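Local coordinates for acetylcholine-binding protein (Bulinus truncatus, PDB 2BJ0) that probably binds acetylcholine and other nicotinic ligands at its subunit interfaces, as a soluble pentameric homologue of the extracellular domain of nicotinic receptors, at residues A[24-29]-A[148-153]; A[30-35]-A[162-167]; A[49-54]-A[113-118]. One frame throughout, in Å; residues are numbered along the deposited sequence.

All three interactions involve the same mixed sheet of the ligand-binding domain, an immunoglobulin-like beta sandwich: interactions 1 and 3 pair strands within it, while interaction 2 lays loop 162-167 along strand 25-40. Interactions 1 and 2 use successive parts of that strand, their centres about 23 Å apart; interaction 3 joins the next strand, 45-57, to strand 109-121. Interaction 3 is the most buried and nearest the chain's centre; the others are partly buried. Interaction 1 is parallel, with apolar side chains on the face turned into the sandwich; interaction 2 uses a salt bridge, a sulfur-aromatic contact and waters; interaction 3 is antiparallel. Interactions 2 and 3 face the same neighbouring subunit, interaction 1 a different one through Gln148 alone.

Interaction 1 (A[24-29]-A[148-153]); sequences PLNVSL and QFALIT
The Phe149 ring takes the CG2 methyl of Val27 over one face, 4.2 Å from CG2 to the ring centroid and only 14° off the normal, a CH-pi contact displaced toward the rim near CZ. Val27 presents this branch because CG1 stands anti to its backbone N (chi1 177°), which leaves CG2 beside that nitrogen. Leu25, Val27, Phe149 and Leu151 share this apolar face, where branched and aromatic side chains suit a buried sandwich interior; Leu29 adds its CD1, 3.6 Å from Leu151 CD2. Asn26, Ser28, Ala150 and Ile152 line the other face. There the small Ala150 leaves space for the Asn26 amide, whose ND2 lies 3.8 Å from Ala150 CB, and Ile152 CG1 packs against Ser28 CB. Five backbone hydrogen bonds join the two parallel strands, from Leu25 N to Gln148 O (2.7 Å) through to Leu29 N to Ile152 O (3.0 Å). The bond from Val27 N to Ala150 O is nearly straight, 173° at the hydrogen. Strand 25-40 lies between strands 149-153 and 45-57, bonded to the latter through the Ser28 and Ser55 backbones, while Ile194 of strand 190-202 and Leu85 of strand 85-87 pack against the apolar face from the opposing sheet.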
ATOM      1  N   PRO A  24     -27.398 -21.366  -8.012  1.00 45.68           N
ATOM      2  CA  PRO A  24     -26.566 -20.248  -7.567  1.00 43.25           C
ATOM      3  C   PRO A  24     -26.168 -20.397  -6.096  1.00 41.21           C
ATOM      4  O   PRO A  24     -26.895 -21.013  -5.307  1.00 39.96           O
ATOM      5  CB  PRO A  24     -27.475 -19.036  -7.740  1.00 43.27           C
ATOM      6  CG  PRO A  24     -28.586 -19.493  -8.602  1.00 44.83           C
ATOM      7  CD  PRO A  24     -28.767 -20.941  -8.345  1.00 45.46           C
ATOM      8  N   LEU A  25     -25.003 -19.856  -5.741  1.00 38.91           N
ATOM      9  CA  LEU A  25     -24.604 -19.765  -4.343  1.00 36.43           C
ATOM     10  C   LEU A  25     -25.432 -18.669  -3.693  1.00 35.43           C
ATOM     11  O   LEU A  25     -25.489 -17.555  -4.197  1.00 34.52           O
ATOM     12  CB  LEU A  25     -23.106 -19.446  -4.221  1.00 36.22           C
ATOM     13  CG  LEU A  25     -22.547 -19.245  -2.819  1.00 33.68           C
ATOM     14  CD1 LEU A  25     -22.378 -20.583  -2.153  1.00 35.37           C
ATOM     15  CD2 LEU A  25     -21.221 -18.524  -2.871  1.00 33.44           C
ATOM     16  N   ASN A  26     -26.093 -18.995  -2.586  1.00 34.80           N
ATOM     17  CA  ASN A  26     -26.863 -18.006  -1.837  1.00 34.64           C
ATOM     18  C   ASN A  26     -25.961 -17.246  -0.894  1.00 33.41           C
ATOM     19  O   ASN A  26     -25.358 -17.816   0.004  1.00 34.46           O
ATOM     20  CB  ASN A  26     -27.933 -18.667  -0.980  1.00 35.25           C
ATOM     21  CG  ASN A  26     -29.146 -19.083  -1.760  1.00 40.33           C
ATOM     22  OD1 ASN A  26     -30.000 -19.797  -1.222  1.00 47.62           O
ATOM     23  ND2 ASN A  26     -29.252 -18.648  -3.027  1.00 41.01           N
ATOM     24  N   VAL A  27     -25.899 -15.944  -1.046  1.00 31.68           N
ATOM     25  CA  VAL A  27     -25.089 -15.194  -0.131  1.00 30.43           C
ATOM     26  C   VAL A  27     -25.980 -14.220   0.591  1.00 30.01           C
ATOM     27  O   VAL A  27     -26.617 -13.394  -0.038  1.00 31.08           O
ATOM     28  CB  VAL A  27     -23.954 -14.459  -0.887  1.00 29.72           C
ATOM     29  CG1 VAL A  27     -23.134 -13.600   0.074  1.00 29.01           C
ATOM     30  CG2 VAL A  27     -23.082 -15.466  -1.597  1.00 28.61           C
ATOM     31  N   SER A  28     -26.034 -14.314   1.914  1.00 30.07           N
ATOM     32  CA  SER A  28     -26.858 -13.409   2.689  1.00 30.17           C
ATOM     33  C   SER A  28     -26.046 -12.240   3.189  1.00 29.55           C
ATOM     34  O   SER A  28     -24.968 -12.452   3.738  1.00 29.80           O
ATOM     35  CB  SER A  28     -27.417 -14.141   3.897  1.00 30.44           C
ATOM     36  OG  SER A  28     -27.953 -15.382   3.479  1.00 34.38           O
ATOM     37  N   LEU A  29     -26.584 -11.031   3.039  1.00 27.94           N
ATOM     38  CA  LEU A  29     -25.956  -9.793   3.535  1.00 27.21           C
ATOM     39  C   LEU A  29     -26.869  -9.068   4.482  1.00 27.55           C
ATOM     40  O   LEU A  29     -28.073  -8.931   4.218  1.00 26.27           O
ATOM     41  CB  LEU A  29     -25.682  -8.822   2.386  1.00 27.15           C
ATOM     42  CG  LEU A  29     -24.723  -9.269   1.301  1.00 26.63           C
ATOM     43  CD1 LEU A  29     -24.508  -8.148   0.271  1.00 25.82           C
ATOM     44  CD2 LEU A  29     -23.418  -9.710   1.969  1.00 29.22           C
ATOM     45  N   GLN A 148     -24.975 -17.510 -10.794  1.00 31.61           N
ATOM     46  CA  GLN A 148     -23.924 -18.085  -9.926  1.00 30.20           C
ATOM     47  C   GLN A 148     -24.005 -17.595  -8.483  1.00 28.95           C
ATOM     48  O   GLN A 148     -23.784 -18.357  -7.566  1.00 28.96           O
ATOM     49  CB  GLN A 148     -22.541 -17.759 -10.499  1.00 30.21           C
ATOM     50  CG  GLN A 148     -22.250 -18.488 -11.773  1.00 31.46           C
ATOM     51  CD  GLN A 148     -20.845 -18.257 -12.297  1.00 35.50           C
ATOM     52  OE1 GLN A 148     -20.020 -17.629 -11.645  1.00 35.13           O
ATOM     53  NE2 GLN A 148     -20.581 -18.757 -13.492  1.00 37.07           N
ATOM     54  N   PHE A 149     -24.369 -16.328  -8.301  1.00 28.20           N
ATOM     55  CA  PHE A 149     -24.250 -15.631  -7.029  1.00 28.44           C
ATOM     56  C   PHE A 149     -25.581 -14.949  -6.752  1.00 27.74           C
ATOM     57  O   PHE A 149     -25.873 -13.924  -7.342  1.00 27.89           O
ATOM     58  CB  PHE A 149     -23.173 -14.577  -7.235  1.00 27.31           C
ATOM     59  CG  PHE A 149     -22.732 -13.832  -6.010  1.00 28.30           C
ATOM     60  CD1 PHE A 149     -23.518 -12.846  -5.433  1.00 25.44           C
ATOM     61  CD2 PHE A 149     -21.423 -13.989  -5.545  1.00 28.07           C
ATOM     62  CE1 PHE A 149     -23.076 -12.115  -4.347  1.00 25.61           C
ATOM     63  CE2 PHE A 149     -20.952 -13.231  -4.475  1.00 28.61           C
ATOM     64  CZ  PHE A 149     -21.774 -12.287  -3.869  1.00 27.00           C
ATOM     65  N   ALA A 150     -26.394 -15.510  -5.861  1.00 28.25           N
ATOM     66  CA  ALA A 150     -27.671 -14.875  -5.546  1.00 28.40           C
ATOM     67  C   ALA A 150     -27.625 -14.219  -4.183  1.00 28.56           C
ATOM     68  O   ALA A 150     -27.239 -14.848  -3.223  1.00 28.63           O
ATOM     69  CB  ALA A 150     -28.809 -15.900  -5.626  1.00 28.63           C
ATOM     70  N   LEU A 151     -28.011 -12.939  -4.113  1.00 29.63           N
ATOM     71  CA  LEU A 151     -28.044 -12.177  -2.868  1.00 30.27           C
ATOM     72  C   LEU A 151     -29.387 -12.356  -2.201  1.00 31.92           C
ATOM     73  O   LEU A 151     -30.418 -12.377  -2.880  1.00 31.61           O
ATOM     74  CB  LEU A 151     -27.871 -10.677  -3.134  1.00 29.93           C
ATOM     75  CG  LEU A 151     -26.451 -10.167  -3.334  1.00 30.81           C
ATOM     76  CD1 LEU A 151     -26.427  -8.660  -3.467  1.00 30.47           C
ATOM     77  CD2 LEU A 151     -25.589 -10.603  -2.169  1.00 28.68           C
ATOM     78  N   ILE A 152     -29.366 -12.489  -0.881  1.00 32.79           N
ATOM     79  CA  ILE A 152     -30.581 -12.555  -0.088  1.00 35.02           C
ATOM     80  C   ILE A 152     -30.354 -11.713   1.169  1.00 35.53           C
ATOM     81  O   ILE A 152     -29.207 -11.519   1.612  1.00 34.58           O
ATOM     82  CB  ILE A 152     -30.978 -14.038   0.269  1.00 34.90           C
ATOM     83  CG1 ILE A 152     -29.898 -14.726   1.101  1.00 35.73           C
ATOM     84  CG2 ILE A 152     -31.295 -14.878  -1.003  1.00 36.79           C
ATOM     85  CD1 ILE A 152     -30.251 -16.167   1.526  1.00 36.13           C
ATOM     86  N   THR A 153     -31.433 -11.170   1.712  1.00 36.16           N
ATOM     87  CA  THR A 153     -31.367 -10.520   3.010  1.00 37.72           C
ATOM     88  C   THR A 153     -31.075 -11.550   4.103  1.00 38.61           C
ATOM     89  O   THR A 153     -31.696 -12.622   4.178  1.00 38.07           O
ATOM     90  CB  THR A 153     -32.653  -9.714   3.273  1.00 37.61           C
ATOM     91  OG1 THR A 153     -32.637  -8.549   2.435  1.00 39.70           O
ATOM     92  CG2 THR A 153     -32.672  -9.095   4.689  1.00 37.74           C
TER

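Interaction 2 (A[30-35]-A[162-167]); sequences NFKLMN and AEYFDS
Lys32 meets Glu163 in a salt bridge, NZ to OE1 2.7 Å, reaching the carboxylate oxygen on its anti side and 21° out of the plane. A bend at chi2 (-79°) turns the lysine chain toward the turn, and its CD passes 3.6 Å from Tyr164 CD2, so a long aliphatic stem serves the ring and a charged end serves the glutamate. Met34, flexible enough to fold back at chi2 and chi3, brings its SD to the edge of the Tyr164 ring, 5.3 Å from the centroid, a Met-aromatic contact. Leu33 lies alongside Phe165, CG to CD2 4.0 Å, while Leu33 O sits in the plane of the phenyl ring at its edge. These aromatics stand on a type I beta turn, 162-165, closed by Phe165 N to Ala162 O, and they face a classic beta bulge where Met34 and Asn35 both pair with Val49. Beyond the turn, Asp166 N bonds Met34 O at 3.1 Å. One water bridges Leu33 O and Tyr164 N, 2.7 Å from each. Further out, Glu156 gives Lys32 a second carboxylate, which would probably steady its positive charge. Tyr164 OH bonds Ser185 N of a neighbouring subunit, and Leu172 of strand 170-183 packs against Leu33 and Phe165.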
ATOM      1  N   ASN A  30     -26.294  -8.629   5.591  1.00 27.09           N
ATOM      2  CA  ASN A  30     -26.897  -7.682   6.519  1.00 27.04           C
ATOM      3  C   ASN A  30     -25.842  -6.606   6.737  1.00 27.13           C
ATOM      4  O   ASN A  30     -24.680  -6.843   6.429  1.00 26.94           O
ATOM      5  CB  ASN A  30     -27.285  -8.362   7.834  1.00 26.68           C
ATOM      6  CG  ASN A  30     -28.652  -9.066   7.748  1.00 30.33           C
ATOM      7  OD1 ASN A  30     -28.770 -10.242   8.065  1.00 31.70           O
ATOM      8  ND2 ASN A  30     -29.673  -8.344   7.274  1.00 29.72           N
ATOM      9  N   PHE A  31     -26.236  -5.445   7.247  1.00 26.73           N
ATOM     10  CA  PHE A  31     -25.326  -4.326   7.383  1.00 27.51           C
ATOM     11  C   PHE A  31     -25.536  -3.658   8.707  1.00 27.90           C
ATOM     12  O   PHE A  31     -26.632  -3.681   9.263  1.00 28.64           O
ATOM     13  CB  PHE A  31     -25.519  -3.296   6.248  1.00 26.39           C
ATOM     14  CG  PHE A  31     -25.252  -3.836   4.883  1.00 26.53           C
ATOM     15  CD1 PHE A  31     -23.961  -3.826   4.355  1.00 23.90           C
ATOM     16  CD2 PHE A  31     -26.286  -4.330   4.104  1.00 24.14           C
ATOM     17  CE1 PHE A  31     -23.696  -4.319   3.103  1.00 26.33           C
ATOM     18  CE2 PHE A  31     -26.029  -4.818   2.843  1.00 28.07           C
ATOM     19  CZ  PHE A  31     -24.722  -4.814   2.328  1.00 28.42           C
ATOM     20  N   LYS A  32     -24.474  -3.050   9.207  1.00 27.25           N
ATOM     21  CA  LYS A  32     -24.544  -2.210  10.375  1.00 27.17           C
ATOM     22  C   LYS A  32     -23.912  -0.874  10.003  1.00 27.11           C
ATOM     23  O   LYS A  32     -22.693  -0.804   9.754  1.00 26.54           O
ATOM     24  CB  LYS A  32     -23.775  -2.836  11.551  1.00 27.42           C
ATOM     25  CG  LYS A  32     -24.302  -4.202  12.023  1.00 28.96           C
ATOM     26  CD  LYS A  32     -25.536  -4.000  12.894  1.00 31.70           C
ATOM     27  CE  LYS A  32     -26.388  -5.222  12.872  1.00 35.16           C
ATOM     28  NZ  LYS A  32     -27.625  -5.028  13.681  1.00 35.58           N
ATOM     29  N   LEU A  33     -24.721   0.186   9.975  1.00 26.33           N
ATOM     30  CA  LEU A  33     -24.195   1.518   9.789  1.00 26.69           C
ATOM     31  C   LEU A  33     -23.731   2.006  11.154  1.00 26.70           C
ATOM     32  O   LEU A  33     -24.549   2.204  12.032  1.00 26.87           O
ATOM     33  CB  LEU A  33     -25.217   2.466   9.126  1.00 26.50           C
ATOM     34  CG  LEU A  33     -24.794   3.920   8.862  1.00 28.42           C
ATOM     35  CD1 LEU A  33     -23.597   3.975   7.906  1.00 27.93           C
ATOM     36  CD2 LEU A  33     -25.929   4.757   8.278  1.00 28.13           C
ATOM     37  N   MET A  34     -22.407   2.148  11.316  1.00 25.33           N
ATOM     38  CA  MET A  34     -21.785   2.444  12.613  1.00 24.27           C
ATOM     39  C   MET A  34     -21.606   3.928  12.907  1.00 24.02           C
ATOM     40  O   MET A  34     -21.715   4.366  14.063  1.00 23.30           O
ATOM     41  CB  MET A  34     -20.418   1.756  12.706  1.00 24.23           C
ATOM     42  CG  MET A  34     -20.453   0.257  12.443  1.00 25.71           C
ATOM     43  SD  MET A  34     -21.407  -0.655  13.671  1.00 29.77           S
ATOM     44  CE  MET A  34     -20.391  -0.425  15.131  1.00 27.24           C
ATOM     45  N   ASN A  35     -21.291   4.684  11.867  1.00 24.16           N
ATOM     46  CA  ASN A  35     -20.967   6.062  12.029  1.00 24.23           C
ATOM     47  C   ASN A  35     -21.014   6.759  10.643  1.00 24.52           C
ATOM     48  O   ASN A  35     -20.820   6.117   9.623  1.00 24.66           O
ATOM     49  CB  ASN A  35     -19.572   6.190  12.617  1.00 24.94           C
ATOM     50  CG  ASN A  35     -19.288   7.504  13.291  1.00 26.78           C
ATOM     51  OD1 ASN A  35     -20.090   8.433  13.228  1.00 27.23           O
ATOM     52  ND2 ASN A  35     -18.143   7.594  13.964  1.00 29.64           N
ATOM     53  N   ALA A 162     -29.357   0.356  11.855  1.00 33.66           N
ATOM     54  CA  ALA A 162     -28.983   1.436  12.792  1.00 33.76           C
ATOM     55  C   ALA A 162     -28.652   1.023  14.234  1.00 34.21           C
ATOM     56  O   ALA A 162     -28.276   1.869  15.050  1.00 34.36           O
ATOM     57  CB  ALA A 162     -30.038   2.519  12.792  1.00 34.37           C
ATOM     58  N   GLU A 163     -28.717  -0.270  14.528  1.00 34.26           N
ATOM     59  CA  GLU A 163     -28.579  -0.767  15.881  1.00 34.77           C
ATOM     60  C   GLU A 163     -27.377  -0.181  16.653  1.00 34.92           C
ATOM     61  O   GLU A 163     -27.521   0.226  17.813  1.00 34.77           O
ATOM     62  CB  GLU A 163     -28.514  -2.297  15.879  1.00 34.56           C
ATOM     63  CG  GLU A 163     -28.800  -2.893  17.252  1.00 35.63           C
ATOM     64  CD  GLU A 163     -28.694  -4.403  17.296  1.00 36.94           C
ATOM     65  OE1 GLU A 163     -28.631  -5.063  16.235  1.00 41.09           O
ATOM     66  OE2 GLU A 163     -28.675  -4.946  18.422  1.00 43.13           O
ATOM     67  N   TYR A 164     -26.198  -0.149  16.024  1.00 34.27           N
ATOM     68  CA  TYR A 164     -24.984   0.294  16.727  1.00 33.59           C
ATOM     69  C   TYR A 164     -24.532   1.712  16.369  1.00 33.09           C
ATOM     70  O   TYR A 164     -23.421   2.125  16.719  1.00 32.73           O
ATOM     71  CB  TYR A 164     -23.831  -0.674  16.456  1.00 34.33           C
ATOM     72  CG  TYR A 164     -24.065  -2.113  16.842  1.00 35.03           C
ATOM     73  CD1 TYR A 164     -24.526  -2.455  18.114  1.00 36.66           C
ATOM     74  CD2 TYR A 164     -23.786  -3.139  15.951  1.00 36.28           C
ATOM     75  CE1 TYR A 164     -24.718  -3.795  18.466  1.00 36.85           C
ATOM     76  CE2 TYR A 164     -23.981  -4.470  16.291  1.00 36.81           C
ATOM     77  CZ  TYR A 164     -24.449  -4.781  17.545  1.00 35.66           C
ATOM     78  OH  TYR A 164     -24.621  -6.090  17.889  1.00 37.36           O
ATOM     79  N   PHE A 165     -25.382   2.470  15.679  1.00 32.40           N
ATOM     80  CA  PHE A 165     -24.996   3.786  15.203  1.00 31.72           C
ATOM     81  C   PHE A 165     -24.667   4.738  16.370  1.00 32.48           C
ATOM     82  O   PHE A 165     -25.398   4.778  17.363  1.00 32.14           O
ATOM     83  CB  PHE A 165     -26.088   4.371  14.299  1.00 30.63           C
ATOM     84  CG  PHE A 165     -25.709   5.677  13.682  1.00 29.10           C
ATOM     85  CD1 PHE A 165     -25.932   6.878  14.361  1.00 29.13           C
ATOM     86  CD2 PHE A 165     -25.077   5.713  12.445  1.00 28.91           C
ATOM     87  CE1 PHE A 165     -25.542   8.099  13.805  1.00 26.76           C
ATOM     88  CE2 PHE A 165     -24.689   6.935  11.872  1.00 27.88           C
ATOM     89  CZ  PHE A 165     -24.936   8.127  12.544  1.00 27.12           C
ATOM     90  N   ASP A 166     -23.585   5.513  16.246  1.00 33.22           N
ATOM     91  CA  ASP A 166     -23.174   6.438  17.301  1.00 34.20           C
ATOM     92  C   ASP A 166     -22.385   7.552  16.640  1.00 33.82           C
ATOM     93  O   ASP A 166     -21.346   7.285  16.037  1.00 34.44           O
ATOM     94  CB  ASP A 166     -22.291   5.676  18.314  1.00 35.70           C
ATOM     95  CG  ASP A 166     -22.104   6.406  19.661  1.00 40.07           C
ATOM     96  OD1 ASP A 166     -22.581   7.559  19.862  1.00 43.02           O
ATOM     97  OD2 ASP A 166     -21.471   5.855  20.607  1.00 45.87           O
ATOM     98  N   SER A 167     -22.863   8.793  16.739  1.00 32.62           N
ATOM     99  CA  SER A 167     -22.096   9.951  16.293  1.00 32.24           C
ATOM    100  C   SER A 167     -22.390  11.163  17.175  1.00 31.87           C
ATOM    101  O   SER A 167     -23.545  11.373  17.508  1.00 32.02           O
ATOM    102  CB  SER A 167     -22.450  10.278  14.838  1.00 32.77           C
ATOM    103  OG  SER A 167     -21.992  11.571  14.466  1.00 32.74           O
TER
HETATM  104  O   HOH W   1     -25.514   0.016  13.382  1.00 24.34           O
HETATM  105  O   HOH W   2     -20.839   2.935  16.592  1.00 35.92           O

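Interaction 3 (A[49-54]-A[113-118]); sequences VLWTQA and VPSQRV
Strands 49-54 and 115-118 run antiparallel but strongly twisted, their short axes at 135°, with Leu50 and Gln116 as a hydrogen-bonded pair flanked by the non-hydrogen-bonded pairs Val49-Arg117 and Trp51-Ser115. Gln116 N reaches Leu50 O at 2.8 Å, almost straight at 174°, and Leu50 N returns the bond to Gln116 O. Thr52 N continues the ladder to Pro114 O, 3.2 Å away. On the face of Trp51 and Ser115, the serine comes to the indole edge near its plane, OG 3.1 Å from Trp51 CD1; so small a residue lets the broad ring lie close. With CG anti to the carbonyl carbon (chi1 -58°), the indole turns its CD1 edge to Ser115; Trp51 CB rests 4.1 Å from Val113 CG1. This face of the sandwich's sheet lies against a neighbouring subunit, whose Trp142 meets Trp51 edge-to-face and gives its NE1 hydrogen to Val113 O, while Cys186 of that subunit, half of a vicinal disulfide, packs on Gln53. The grouping is consistent with the agonist pocket of nicotinic receptors and their relatives, where aromatic side chains and a vicinal disulfide meet across the interface. Were Trp51 an alanine, Trp142 of the neighbouring subunit would probably lose its edge-to-face partner and a gap would open beside Ser115. On the other face a water is gripped three ways: it accepts from Thr52 OG1 at 2.6 Å and donates to Leu50 O (3.0 Å) and to Gln116 OE1 (2.8 Å), joining hydroxyl and amide. Phe87 of strand 85-87 packs against Leu50 and Gln116.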
ATOM      1  N   VAL A  49     -18.834   4.568   8.312  1.00 23.66           N
ATOM      2  CA  VAL A  49     -18.327   3.256   8.719  1.00 22.95           C
ATOM      3  C   VAL A  49     -19.463   2.237   8.688  1.00 23.68           C
ATOM      4  O   VAL A  49     -20.526   2.446   9.283  1.00 23.38           O
ATOM      5  CB  VAL A  49     -17.675   3.309  10.090  1.00 24.07           C
ATOM      6  CG1 VAL A  49     -17.195   1.907  10.531  1.00 25.47           C
ATOM      7  CG2 VAL A  49     -16.497   4.273  10.052  1.00 20.61           C
ATOM      8  N   LEU A  50     -19.202   1.122   8.019  1.00 24.86           N
ATOM      9  CA  LEU A  50     -20.214   0.123   7.710  1.00 24.83           C
ATOM     10  C   LEU A  50     -19.626  -1.266   7.954  1.00 25.54           C
ATOM     11  O   LEU A  50     -18.539  -1.589   7.433  1.00 25.88           O
ATOM     12  CB  LEU A  50     -20.609   0.287   6.238  1.00 25.53           C
ATOM     13  CG  LEU A  50     -21.695  -0.602   5.616  1.00 24.09           C
ATOM     14  CD1 LEU A  50     -23.103  -0.228   6.151  1.00 24.32           C
ATOM     15  CD2 LEU A  50     -21.665  -0.529   4.090  1.00 23.30           C
ATOM     16  N   TRP A  51     -20.298  -2.087   8.767  1.00 24.63           N
ATOM     17  CA  TRP A  51     -20.014  -3.520   8.763  1.00 24.57           C
ATOM     18  C   TRP A  51     -20.934  -4.192   7.773  1.00 25.62           C
ATOM     19  O   TRP A  51     -22.128  -3.910   7.775  1.00 25.62           O
ATOM     20  CB  TRP A  51     -20.281  -4.142  10.129  1.00 24.28           C
ATOM     21  CG  TRP A  51     -19.530  -3.566  11.270  1.00 23.70           C
ATOM     22  CD1 TRP A  51     -18.552  -2.575  11.241  1.00 24.24           C
ATOM     23  CD2 TRP A  51     -19.657  -3.957  12.638  1.00 23.72           C
ATOM     24  NE1 TRP A  51     -18.076  -2.355  12.516  1.00 23.87           N
ATOM     25  CE2 TRP A  51     -18.730  -3.185  13.390  1.00 24.05           C
ATOM     26  CE3 TRP A  51     -20.466  -4.887  13.319  1.00 25.77           C
ATOM     27  CZ2 TRP A  51     -18.608  -3.305  14.773  1.00 22.98           C
ATOM     28  CZ3 TRP A  51     -20.326  -5.010  14.710  1.00 25.61           C
ATOM     29  CH2 TRP A  51     -19.402  -4.228  15.407  1.00 26.45           C
ATOM     30  N   THR A  52     -20.366  -5.055   6.930  1.00 25.91           N
ATOM     31  CA  THR A  52     -21.086  -5.903   5.993  1.00 26.31           C
ATOM     32  C   THR A  52     -21.019  -7.281   6.582  1.00 27.31           C
ATOM     33  O   THR A  52     -19.936  -7.773   6.821  1.00 27.47           O
ATOM     34  CB  THR A  52     -20.399  -5.935   4.605  1.00 25.91           C
ATOM     35  OG1 THR A  52     -20.628  -4.692   3.939  1.00 26.31           O
ATOM     36  CG2 THR A  52     -21.100  -6.944   3.650  1.00 25.89           C
ATOM     37  N   GLN A  53     -22.168  -7.902   6.838  1.00 26.38           N
ATOM     38  CA  GLN A  53     -22.171  -9.225   7.424  1.00 28.03           C
ATOM     39  C   GLN A  53     -22.564 -10.191   6.348  1.00 27.94           C
ATOM     40  O   GLN A  53     -23.738 -10.269   6.011  1.00 26.66           O
ATOM     41  CB  GLN A  53     -23.159  -9.309   8.605  1.00 27.75           C
ATOM     42  CG  GLN A  53     -23.044  -8.165   9.601  1.00 29.57           C
ATOM     43  CD  GLN A  53     -24.036  -8.237  10.767  1.00 31.70           C
ATOM     44  OE1 GLN A  53     -23.787  -7.646  11.808  1.00 36.81           O
ATOM     45  NE2 GLN A  53     -25.151  -8.955  10.591  1.00 36.29           N
ATOM     46  N   ALA A  54     -21.588 -10.903   5.784  1.00 27.53           N
ATOM     47  CA  ALA A  54     -21.842 -11.778   4.660  1.00 28.03           C
ATOM     48  C   ALA A  54     -21.755 -13.238   5.078  1.00 28.88           C
ATOM     49  O   ALA A  54     -20.775 -13.645   5.713  1.00 28.72           O
ATOM     50  CB  ALA A  54     -20.842 -11.509   3.532  1.00 27.25           C
ATOM     51  N   VAL A 113     -17.307 -10.612   8.147  1.00 25.09           N
ATOM     52  CA  VAL A 113     -17.825  -9.331   8.591  1.00 23.95           C
ATOM     53  C   VAL A 113     -16.722  -8.308   8.505  1.00 24.17           C
ATOM     54  O   VAL A 113     -16.114  -7.999   9.502  1.00 23.52           O
ATOM     55  CB  VAL A 113     -18.371  -9.369  10.046  1.00 23.81           C
ATOM     56  CG1 VAL A 113     -19.057  -8.015  10.405  1.00 24.04           C
ATOM     57  CG2 VAL A 113     -19.360 -10.513  10.238  1.00 22.18           C
ATOM     58  N   PRO A 114     -16.479  -7.773   7.318  1.00 24.32           N
ATOM     59  CA  PRO A 114     -15.552  -6.662   7.187  1.00 24.16           C
ATOM     60  C   PRO A 114     -16.120  -5.317   7.730  1.00 23.93           C
ATOM     61  O   PRO A 114     -17.254  -4.971   7.419  1.00 24.17           O
ATOM     62  CB  PRO A 114     -15.312  -6.571   5.662  1.00 24.30           C
ATOM     63  CG  PRO A 114     -16.466  -7.248   5.002  1.00 25.02           C
ATOM     64  CD  PRO A 114     -17.065  -8.187   6.023  1.00 23.15           C
ATOM     65  N   SER A 115     -15.352  -4.582   8.538  1.00 22.77           N
ATOM     66  CA  SER A 115     -15.707  -3.194   8.796  1.00 21.96           C
ATOM     67  C   SER A 115     -14.985  -2.300   7.786  1.00 23.26           C
ATOM     68  O   SER A 115     -13.716  -2.350   7.718  1.00 22.36           O
ATOM     69  CB  SER A 115     -15.351  -2.805  10.226  1.00 20.92           C
ATOM     70  OG  SER A 115     -15.732  -1.441  10.463  1.00 22.15           O
ATOM     71  N   GLN A 116     -15.723  -1.485   7.012  1.00 22.40           N
ATOM     72  CA  GLN A 116     -15.067  -0.602   6.006  1.00 23.07           C
ATOM     73  C   GLN A 116     -15.546   0.831   6.055  1.00 24.53           C
ATOM     74  O   GLN A 116     -16.730   1.103   6.321  1.00 24.95           O
ATOM     75  CB  GLN A 116     -15.259  -1.113   4.572  1.00 23.05           C
ATOM     76  CG  GLN A 116     -14.881  -2.602   4.346  1.00 22.61           C
ATOM     77  CD  GLN A 116     -15.502  -3.153   3.094  1.00 25.51           C
ATOM     78  OE1 GLN A 116     -16.718  -3.490   3.058  1.00 24.27           O
ATOM     79  NE2 GLN A 116     -14.720  -3.236   2.062  1.00 21.82           N
ATOM     80  N   ARG A 117     -14.621   1.740   5.780  1.00 24.80           N
ATOM     81  CA  ARG A 117     -14.944   3.145   5.587  1.00 26.26           C
ATOM     82  C   ARG A 117     -15.166   3.370   4.098  1.00 25.89           C
ATOM     83  O   ARG A 117     -14.239   3.172   3.310  1.00 26.48           O
ATOM     84  CB  ARG A 117     -13.811   4.067   6.097  1.00 25.22           C
ATOM     85  CG  ARG A 117     -14.164   5.520   5.832  1.00 26.32           C
ATOM     86  CD  ARG A 117     -13.234   6.579   6.435  1.00 29.06           C
ATOM     87  NE  ARG A 117     -11.818   6.287   6.245  1.00 32.21           N
ATOM     88  CZ  ARG A 117     -10.906   7.190   5.917  1.00 35.37           C
ATOM     89  NH1 ARG A 117     -11.253   8.452   5.678  1.00 37.20           N
ATOM     90  NH2 ARG A 117      -9.644   6.822   5.793  1.00 36.72           N
ATOM     91  N   VAL A 118     -16.389   3.795   3.739  1.00 25.56           N
ATOM     92  CA  VAL A 118     -16.880   3.900   2.363  1.00 25.04           C
ATOM     93  C   VAL A 118     -17.325   5.336   2.035  1.00 24.56           C
ATOM     94  O   VAL A 118     -18.101   5.934   2.778  1.00 23.93           O
ATOM     95  CB  VAL A 118     -18.115   2.956   2.133  1.00 25.66           C
ATOM     96  CG1 VAL A 118     -18.452   2.864   0.659  1.00 26.98           C
ATOM     97  CG2 VAL A 118     -17.811   1.556   2.616  1.00 26.07           C
TER
HETATM   98  O   HOH W   3     -18.865  -2.979   4.762  1.00 28.65           O